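Local coordinates for RNA-binding protein RO60 (Deinococcus radiodurans, PDB 2NVO) that binds small RNAs, including several that accumulate during recovery from ultraviolet irradiation, and contributes to the bacterium's resistance to that radiation, at residues G439-A444 / F460-D465; M409-Q414 / A444-W449; L171-Y176 / L204-D209. One frame throughout, in Å; residues are numbered along the deposited sequence.

Contact 1: G439-A444 / F460-D465; sequences GGTDCA and FVVYTD
The methyl CG2 of T441 lies over the T464 side chain, 4.0 Å from T464 OG1, and reaches 4.2 Å from V462 CG1 on the same strand. A second contact is sulfur to methyl: C443 SG stands 4.0 Å from V462 CG1. One valine branch therefore receives both T441 and C443, and its torsion explains how: CG1 is anti to the backbone N (chi1 170°), and CB itself points at the loop. V462 and T464 are two apart on the strand 459-464 and face the loop, whereas Y463 between them turns its CB away. The loop supplies the matching alternation, T441 and C443 meeting the strand while D442 points away from it. T441 sits at the centre of an inverse gamma turn. D442 caps the chain as it enters the helix 445-452: A444 N gives D442 OD1 a hydrogen bond of 2.9 Å that arrives well above the carboxylate plane (47°).

The two threonine hydroxyls do not bond each other, since T441 OG1 and T464 OG1 are 4.2 Å apart. Each is hydrogen-bonded to D370 OD2, so one carboxylate oxygen links the loop to the strand. Such a layout fits the MIDAS-like site of a von Willebrand factor A domain. D465, just past the strand, hydrogen-bonds S374 through OD2. The chemistry is thus divided: sparse van der Waals contacts of about 4 Å pack the loop on the strand, and a shared acidic partner holds two buried hydroxyls near the metal site. T441 is assigned to that site by similarity, yet its side chain is about 6 Å from the calcium ion, which S372, S374 and E467 bind, so it does not ligate the metal directly here.

Contact 2: M409-Q414 / A444-W449; sequences MGFAEQ and AQPILW
M409 lays its terminal methyl over one face of the W449 indole. CE is 3.5 Å from the centroid of the six-membered ring and only 16° off the ring normal, which makes it a CH-pi contact, and its nearest ring atom is CZ2 at 3.4 Å. The sulfur follows over the same ring, with SD 4.2 Å from that centroid, so the pair is also a Met-aromatic contact. The methionine chain is bent at both chi2 and chi3, which folds the thioether so that both SD and CE lie over the ring.

The second cluster is built round F411. Its CZ packs 3.9 Å from P446 CG, the proline approaching obliquely and the two side chains crossing at about a right angle. At the ring edge, near its plane, Q445 OE1 comes 3.8 Å from F411 CD1; the amide is turned 55° from the ring, and the glutamine reaches it on an extended chain.

These groups are placed by strand 409-411 and helix 445-449, whose N-to-C directions differ by 127° and whose axes are 10.5 Å apart at closest approach. W449 follows Q445 by one helical turn, and the bond from W449 N to Q445 O fixes that spacing. F415, on the adjoining strand 415-417, meets both F411 and W449 edge-to-face and also touches M409, Q445 and P446. On strand 364-369, L366 touches M409 and W449, and A368 touches F411 and P446. The helix 445-452 is therefore packed against the sheet on one side, while I447 and L448 turn to the helix 475-486.

Contact 3: L171-Y176 / L204-D209; sequences LWAVKY and LKFMVD
M207 turns its CG anti to its own carbonyl carbon, continues extended through chi2 and bends at chi3 (70°), which sets CE 4.1 Å from W172 CB. F206, with CG anti to the backbone N (chi1 167°), brings its ring edge to A173 CB beside M207. A173 is the shared partner. Its CB meets M207 CG at 3.6 Å, with M207 SD behind at 4.1 Å, and it lies at the edge of the F206 ring, near the ring plane, 4.1 Å from CD2.

Helix segments 171-175 and 204-209 run nearly parallel, 18° apart, their axes 9.9 Å apart at closest approach. A173 and M207 come together with a CA separation of 5.7 Å, a close backbone approach consistent with the small alanine side chain at this point. W172 offers only its CB to M207; its indole leads away from the helix 198-209 and packs on L136 and Q184. M207 also touches Q184 and L188 of the helix 184-191, whereas F206 reaches I223 and L227 of the helix 219-229.

Every group that meets across the pair is a methyl, methylene, thioether or aromatic edge. The interface therefore holds by shape and apolar burial, joining helices 166-175 and 198-209, which helix 184-191 separates in sequence, within the TROVE horseshoe and the region assigned by similarity to RNA binding.

In the fold
Contacts 1 and 2 are neighbours in the VWFA-like domain, their centres 8 Å apart, and they share A444, next to helix 445-452. G439 N lies 2.9 Å from F411 O, a probable hydrogen bond tying the loop of contact 1 to the strand of contact 2, and the F411 ring packs against the loop backbone as well. Contact 1 is nearer the calcium ion: T441 is about 6 Å from it, F411 about 9 Å, both measured from the side chain. Contact 3 belongs to the TROVE horseshoe on the opposite side of the chain's centre, its own centre 51 Å from that of contact 1 and 57 Å from that of contact 2, so the set samples both parts of the ring-shaped monomer.

Contact 1: G439-A444 / F460-D465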
loop_
_atom_site.group_PDB
_atom_site.type_symbol
_atom_site.label_atom_id
_atom_site.label_comp_id
_atom_site.label_asym_id
_atom_site.label_seq_id
_atom_site.Cartn_x
_atom_site.Cartn_y
_atom_site.Cartn_z
ATOM N N GLY A 439 8.127 -24.834 20.119
ATOM C CA GLY A 439 9.010 -25.606 19.270
ATOM C C GLY A 439 9.491 -24.744 18.125
ATOM O O GLY A 439 9.128 -23.581 18.028
ATOM N N GLY A 440 10.315 -25.314 17.261
ATOM C CA GLY A 440 10.874 -24.594 16.139
ATOM C C GLY A 440 9.765 -24.173 15.196
ATOM O O GLY A 440 8.770 -24.878 15.031
ATOM N N THR A 441 9.929 -23.021 14.567
ATOM C CA THR A 441 8.914 -22.551 13.635
ATOM C C THR A 441 9.103 -23.225 12.262
ATOM O O THR A 441 9.675 -22.660 11.349
ATOM C CB THR A 441 8.886 -21.021 13.553
ATOM O OG1 THR A 441 8.513 -20.522 14.846
ATOM C CG2 THR A 441 7.834 -20.582 12.531
ATOM N N ASP A 442 8.595 -24.449 12.139
ATOM C CA ASP A 442 8.819 -25.251 10.937
ATOM C C ASP A 442 7.643 -25.093 9.977
ATOM O O ASP A 442 6.562 -25.619 10.243
ATOM C CB ASP A 442 8.955 -26.722 11.341
ATOM C CG ASP A 442 9.193 -27.650 10.166
ATOM O OD1 ASP A 442 9.177 -27.221 8.999
ATOM O OD2 ASP A 442 9.402 -28.849 10.424
ATOM N N CYS A 443 7.869 -24.404 8.864
ATOM C CA CYS A 443 6.785 -24.065 7.953
ATOM C C CYS A 443 6.250 -25.277 7.199
ATOM O O CYS A 443 5.244 -25.167 6.520
ATOM C CB CYS A 443 7.226 -23.006 6.943
ATOM S SG CYS A 443 7.864 -21.433 7.680
ATOM N N ALA A 444 6.941 -26.415 7.281
ATOM C CA ALA A 444 6.441 -27.627 6.639
ATOM C C ALA A 444 5.396 -28.294 7.519
ATOM O O ALA A 444 4.476 -28.966 7.039
ATOM C CB ALA A 444 7.588 -28.600 6.348
ATOM N N PHE A 460 -2.454 -22.294 3.527
ATOM C CA PHE A 460 -1.720 -22.368 4.793
ATOM C C PHE A 460 -1.030 -21.018 4.983
ATOM O O PHE A 460 -0.465 -20.499 4.028
ATOM C CB PHE A 460 -0.649 -23.469 4.715
ATOM C CG PHE A 460 -1.216 -24.878 4.723
ATOM C CD1 PHE A 460 -1.393 -25.564 5.909
ATOM C CD2 PHE A 460 -1.566 -25.499 3.536
ATOM C CE1 PHE A 460 -1.906 -26.858 5.905
ATOM C CE2 PHE A 460 -2.066 -26.804 3.522
ATOM C CZ PHE A 460 -2.246 -27.471 4.696
ATOM N N VAL A 461 -1.101 -20.434 6.177
ATOM C CA VAL A 461 -0.387 -19.179 6.434
ATOM C C VAL A 461 0.408 -19.311 7.726
ATOM O O VAL A 461 -0.147 -19.642 8.770
ATOM C CB VAL A 461 -1.329 -17.952 6.575
ATOM C CG1 VAL A 461 -0.479 -16.675 6.714
ATOM C CG2 VAL A 461 -2.236 -17.830 5.363
ATOM N N VAL A 462 1.707 -19.068 7.644
ATOM C CA VAL A 462 2.549 -19.125 8.823
ATOM C C VAL A 462 2.908 -17.706 9.231
ATOM O O VAL A 462 3.340 -16.922 8.399
ATOM C CB VAL A 462 3.845 -19.914 8.541
ATOM C CG1 VAL A 462 4.859 -19.752 9.739
ATOM C CG2 VAL A 462 3.506 -21.385 8.284
ATOM N N TYR A 463 2.744 -17.390 10.509
ATOM C CA TYR A 463 3.143 -16.086 11.007
ATOM C C TYR A 463 4.321 -16.244 11.972
ATOM O O TYR A 463 4.230 -16.985 12.950
ATOM C CB TYR A 463 1.963 -15.401 11.705
ATOM C CG TYR A 463 0.978 -14.793 10.739
ATOM C CD1 TYR A 463 1.257 -13.577 10.120
ATOM C CD2 TYR A 463 -0.237 -15.420 10.451
ATOM C CE1 TYR A 463 0.354 -12.995 9.227
ATOM C CE2 TYR A 463 -1.153 -14.851 9.554
ATOM C CZ TYR A 463 -0.852 -13.632 8.958
ATOM O OH TYR A 463 -1.736 -13.047 8.072
ATOM N N THR A 464 5.409 -15.525 11.694
ATOM C CA THR A 464 6.580 -15.537 12.563
ATOM C C THR A 464 7.158 -14.109 12.646
ATOM O O THR A 464 6.619 -13.190 12.042
ATOM C CB THR A 464 7.633 -16.581 12.093
ATOM O OG1 THR A 464 8.662 -16.721 13.089
ATOM C CG2 THR A 464 8.257 -16.185 10.788
ATOM N N ASP A 465 8.199 -13.910 13.452
ATOM C CA ASP A 465 8.812 -12.580 13.488
ATOM C C ASP A 465 9.911 -12.571 12.441
ATOM O O ASP A 465 9.736 -12.087 11.321
ATOM C CB ASP A 465 9.298 -12.171 14.891
ATOM C CG ASP A 465 9.931 -13.322 15.684
ATOM O OD1 ASP A 465 10.234 -14.389 15.127
ATOM O OD2 ASP A 465 10.121 -13.139 16.894
#

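Contact 2: M409-Q414 / A444-W449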
loop_
_atom_site.group_PDB
_atom_site.type_symbol
_atom_site.label_atom_id
_atom_site.label_comp_id
_atom_site.label_asym_id
_atom_site.label_seq_id
_atom_site.Cartn_x
_atom_site.Cartn_y
_atom_site.Cartn_z
ATOM N N MET A 409 -3.452 -22.793 14.608
ATOM C CA MET A 409 -2.590 -23.709 15.307
ATOM C C MET A 409 -1.369 -22.912 15.771
ATOM O O MET A 409 -1.127 -21.804 15.296
ATOM C CB MET A 409 -2.129 -24.826 14.366
ATOM C CG MET A 409 -3.278 -25.559 13.652
ATOM S SD MET A 409 -4.178 -26.571 14.842
ATOM C CE MET A 409 -2.970 -27.863 15.119
ATOM N N GLY A 410 -0.594 -23.503 16.677
ATOM C CA GLY A 410 0.602 -22.866 17.199
ATOM C C GLY A 410 1.736 -23.862 17.318
ATOM O O GLY A 410 1.497 -25.071 17.507
ATOM N N PHE A 411 2.963 -23.356 17.178
ATOM C CA PHE A 411 4.161 -24.179 17.278
ATOM C C PHE A 411 4.589 -24.237 18.761
ATOM O O PHE A 411 5.645 -23.729 19.153
ATOM C CB PHE A 411 5.295 -23.592 16.431
ATOM C CG PHE A 411 5.011 -23.518 14.929
ATOM C CD1 PHE A 411 5.375 -24.562 14.077
ATOM C CD2 PHE A 411 4.437 -22.389 14.367
ATOM C CE1 PHE A 411 5.158 -24.469 12.728
ATOM C CE2 PHE A 411 4.214 -22.300 13.002
ATOM C CZ PHE A 411 4.578 -23.342 12.188
ATOM N N ALA A 412 3.743 -24.841 19.578
ATOM C CA ALA A 412 3.912 -24.835 21.028
ATOM C C ALA A 412 4.676 -26.056 21.540
ATOM O O ALA A 412 5.532 -26.593 20.834
ATOM C CB ALA A 412 2.557 -24.691 21.710
ATOM N N GLU A 413 4.399 -26.463 22.782
ATOM C CA GLU A 413 4.917 -27.724 23.333
ATOM C C GLU A 413 4.900 -28.762 22.217
ATOM O O GLU A 413 5.905 -29.398 21.888
ATOM C CB GLU A 413 4.025 -28.217 24.485
ATOM C CG GLU A 413 3.346 -27.116 25.293
ATOM C CD GLU A 413 2.001 -26.683 24.718
ATOM O OE1 GLU A 413 1.304 -27.535 24.119
ATOM O OE2 GLU A 413 1.637 -25.493 24.880
ATOM N N GLN A 414 3.734 -28.906 21.616
ATOM C CA GLN A 414 3.636 -29.574 20.340
ATOM C C GLN A 414 2.743 -28.742 19.441
ATOM O O GLN A 414 2.162 -27.747 19.880
ATOM C CB GLN A 414 3.075 -30.982 20.515
ATOM C CG GLN A 414 2.144 -31.130 21.679
ATOM C CD GLN A 414 2.376 -32.441 22.398
ATOM O OE1 GLN A 414 3.230 -33.238 21.996
ATOM N NE2 GLN A 414 1.627 -32.671 23.476
ATOM N N ALA A 444 6.941 -26.415 7.281
ATOM C CA ALA A 444 6.441 -27.627 6.639
ATOM C C ALA A 444 5.396 -28.294 7.519
ATOM O O ALA A 444 4.476 -28.966 7.039
ATOM C CB ALA A 444 7.588 -28.600 6.348
ATOM N N GLN A 445 5.532 -28.090 8.814
ATOM C CA GLN A 445 4.790 -28.856 9.797
ATOM C C GLN A 445 3.244 -28.702 9.784
ATOM O O GLN A 445 2.518 -29.687 9.997
ATOM C CB GLN A 445 5.378 -28.588 11.181
ATOM C CG GLN A 445 4.716 -29.373 12.290
ATOM C CD GLN A 445 5.453 -29.239 13.605
ATOM O OE1 GLN A 445 6.162 -28.256 13.843
ATOM N NE2 GLN A 445 5.296 -30.234 14.468
ATOM N N PRO A 446 2.730 -27.482 9.536
ATOM C CA PRO A 446 1.271 -27.338 9.443
ATOM C C PRO A 446 0.724 -28.168 8.286
ATOM O O PRO A 446 -0.382 -28.705 8.395
ATOM C CB PRO A 446 1.068 -25.845 9.121
ATOM C CG PRO A 446 2.328 -25.159 9.624
ATOM C CD PRO A 446 3.437 -26.192 9.372
ATOM N N ILE A 447 1.492 -28.250 7.205
ATOM C CA ILE A 447 1.067 -28.971 6.013
ATOM C C ILE A 447 1.141 -30.477 6.224
ATOM O O ILE A 447 0.254 -31.218 5.797
ATOM C CB ILE A 447 1.901 -28.570 4.801
ATOM C CG1 ILE A 447 1.880 -27.052 4.633
ATOM C CG2 ILE A 447 1.386 -29.263 3.525
ATOM C CD1 ILE A 447 2.995 -26.540 3.786
ATOM N N LEU A 448 2.216 -30.928 6.859
ATOM C CA LEU A 448 2.331 -32.327 7.237
ATOM C C LEU A 448 1.188 -32.691 8.197
ATOM O O LEU A 448 0.533 -33.725 8.041
ATOM C CB LEU A 448 3.690 -32.592 7.883
ATOM C CG LEU A 448 4.963 -32.344 7.072
ATOM C CD1 LEU A 448 6.170 -32.463 7.982
ATOM C CD2 LEU A 448 5.106 -33.323 5.882
ATOM N N TRP A 449 0.939 -31.833 9.183
ATOM C CA TRP A 449 -0.092 -32.091 10.174
ATOM C C TRP A 449 -1.471 -32.223 9.538
ATOM O O TRP A 449 -2.212 -33.145 9.858
ATOM C CB TRP A 449 -0.123 -30.994 11.232
ATOM C CG TRP A 449 -1.198 -31.178 12.279
ATOM C CD1 TRP A 449 -1.113 -31.933 13.418
ATOM C CD2 TRP A 449 -2.492 -30.559 12.304
ATOM N NE1 TRP A 449 -2.276 -31.836 14.139
ATOM C CE2 TRP A 449 -3.144 -31.009 13.478
ATOM C CE3 TRP A 449 -3.175 -29.690 11.435
ATOM C CZ2 TRP A 449 -4.443 -30.623 13.808
ATOM C CZ3 TRP A 449 -4.472 -29.298 11.769
ATOM C CH2 TRP A 449 -5.090 -29.758 12.952
#

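Contact 3: L171-Y176 / L204-D209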
loop_
_atom_site.group_PDB
_atom_site.type_symbol
_atom_site.label_atom_id
_atom_site.label_comp_id
_atom_site.label_asym_id
_atom_site.label_seq_id
_atom_site.Cartn_x
_atom_site.Cartn_y
_atom_site.Cartn_z
ATOM N N LEU A 171 -3.714 20.699 -10.591
ATOM C CA LEU A 171 -3.315 19.855 -9.477
ATOM C C LEU A 171 -1.852 19.449 -9.615
ATOM O O LEU A 171 -1.079 19.545 -8.658
ATOM C CB LEU A 171 -4.204 18.609 -9.415
ATOM C CG LEU A 171 -3.830 17.560 -8.362
ATOM C CD1 LEU A 171 -4.039 18.109 -6.959
ATOM C CD2 LEU A 171 -4.616 16.262 -8.560
ATOM N N TRP A 172 -1.480 18.997 -10.810
ATOM C CA TRP A 172 -0.094 18.627 -11.089
ATOM C C TRP A 172 0.807 19.837 -10.906
ATOM O O TRP A 172 1.936 19.707 -10.434
ATOM C CB TRP A 172 0.063 18.085 -12.512
ATOM C CG TRP A 172 -0.490 16.697 -12.715
ATOM C CD1 TRP A 172 -1.441 16.069 -11.960
ATOM C CD2 TRP A 172 -0.142 15.782 -13.762
ATOM N NE1 TRP A 172 -1.695 14.815 -12.462
ATOM C CE2 TRP A 172 -0.914 14.617 -13.573
ATOM C CE3 TRP A 172 0.745 15.836 -14.844
ATOM C CZ2 TRP A 172 -0.826 13.515 -14.423
ATOM C CZ3 TRP A 172 0.827 14.742 -15.694
ATOM C CH2 TRP A 172 0.056 13.594 -15.473
ATOM N N ALA A 173 0.299 21.016 -11.260
ATOM C CA ALA A 173 1.098 22.241 -11.194
ATOM C C ALA A 173 1.485 22.625 -9.766
ATOM O O ALA A 173 2.500 23.293 -9.554
ATOM C CB ALA A 173 0.373 23.399 -11.872
ATOM N N VAL A 174 0.676 22.209 -8.795
ATOM C CA VAL A 174 0.895 22.617 -7.411
ATOM C C VAL A 174 1.368 21.462 -6.532
ATOM O O VAL A 174 1.972 21.672 -5.487
ATOM C CB VAL A 174 -0.380 23.231 -6.788
ATOM C CG1 VAL A 174 -0.822 24.454 -7.569
ATOM C CG2 VAL A 174 -1.495 22.207 -6.735
ATOM N N LYS A 175 1.095 20.241 -6.960
ATOM C CA LYS A 175 1.343 19.082 -6.117
ATOM C C LYS A 175 2.408 18.131 -6.675
ATOM O O LYS A 175 3.170 17.534 -5.910
ATOM C CB LYS A 175 0.026 18.343 -5.835
ATOM C CG LYS A 175 0.189 16.903 -5.375
ATOM C CD LYS A 175 -1.146 16.164 -5.401
ATOM C CE LYS A 175 -1.559 15.692 -4.022
ATOM N NZ LYS A 175 -0.816 14.455 -3.658
ATOM N N TYR A 176 2.480 17.997 -7.996
ATOM C CA TYR A 176 3.411 17.039 -8.603
ATOM C C TYR A 176 4.492 17.718 -9.456
ATOM O O TYR A 176 4.868 17.199 -10.512
ATOM C CB TYR A 176 2.657 16.013 -9.462
ATOM C CG TYR A 176 1.546 15.269 -8.746
ATOM C CD1 TYR A 176 1.831 14.329 -7.757
ATOM C CD2 TYR A 176 0.211 15.488 -9.076
ATOM C CE1 TYR A 176 0.810 13.637 -7.100
ATOM C CE2 TYR A 176 -0.819 14.803 -8.424
ATOM C CZ TYR A 176 -0.513 13.881 -7.440
ATOM O OH TYR A 176 -1.529 13.202 -6.799
ATOM N N LEU A 204 -0.194 25.023 -18.633
ATOM C CA LEU A 204 1.004 24.379 -19.148
ATOM C C LEU A 204 2.126 25.406 -19.157
ATOM O O LEU A 204 3.246 25.123 -18.715
ATOM C CB LEU A 204 0.752 23.810 -20.548
ATOM C CG LEU A 204 -0.171 22.587 -20.594
ATOM C CD1 LEU A 204 -0.413 22.104 -22.021
ATOM C CD2 LEU A 204 0.385 21.454 -19.754
ATOM N N LYS A 205 1.813 26.609 -19.631
ATOM C CA LYS A 205 2.783 27.694 -19.624
ATOM C C LYS A 205 3.255 27.996 -18.202
ATOM O O LYS A 205 4.440 28.227 -17.975
ATOM C CB LYS A 205 2.206 28.956 -20.262
ATOM C CG LYS A 205 3.261 30.027 -20.547
ATOM C CD LYS A 205 2.621 31.354 -20.924
ATOM C CE LYS A 205 3.669 32.436 -21.173
ATOM N NZ LYS A 205 4.329 32.300 -22.506
ATOM N N PHE A 206 2.326 27.997 -17.249
ATOM C CA PHE A 206 2.689 28.276 -15.864
ATOM C C PHE A 206 3.609 27.197 -15.309
ATOM O O PHE A 206 4.526 27.486 -14.542
ATOM C CB PHE A 206 1.452 28.398 -14.975
ATOM C CG PHE A 206 1.768 28.370 -13.504
ATOM C CD1 PHE A 206 2.130 29.528 -12.838
ATOM C CD2 PHE A 206 1.729 27.182 -12.796
ATOM C CE1 PHE A 206 2.435 29.505 -11.487
ATOM C CE2 PHE A 206 2.036 27.153 -11.447
ATOM C CZ PHE A 206 2.388 28.316 -10.794
ATOM N N MET A 207 3.346 25.954 -15.694
ATOM C CA MET A 207 4.129 24.816 -15.225
ATOM C C MET A 207 5.570 24.892 -15.706
ATOM O O MET A 207 6.462 24.283 -15.117
ATOM C CB MET A 207 3.483 23.501 -15.664
ATOM C CG MET A 207 2.197 23.178 -14.912
ATOM S SD MET A 207 1.252 21.767 -15.548
ATOM C CE MET A 207 2.313 20.387 -15.122
ATOM N N VAL A 208 5.787 25.648 -16.776
ATOM C CA VAL A 208 7.128 25.848 -17.304
ATOM C C VAL A 208 7.792 27.114 -16.761
ATOM O O VAL A 208 8.957 27.084 -16.385
ATOM C CB VAL A 208 7.140 25.856 -18.849
ATOM C CG1 VAL A 208 8.528 26.158 -19.368
ATOM C CG2 VAL A 208 6.662 24.521 -19.383
ATOM N N ASP A 209 7.065 28.224 -16.697
ATOM C CA ASP A 209 7.711 29.482 -16.322
ATOM C C ASP A 209 7.290 30.071 -14.972
ATOM O O ASP A 209 7.785 31.128 -14.574
ATOM C CB ASP A 209 7.588 30.527 -17.440
ATOM C CG ASP A 209 6.163 30.997 -17.653
ATOM O OD1 ASP A 209 5.904 31.647 -18.691
ATOM O OD2 ASP A 209 5.305 30.719 -16.788
#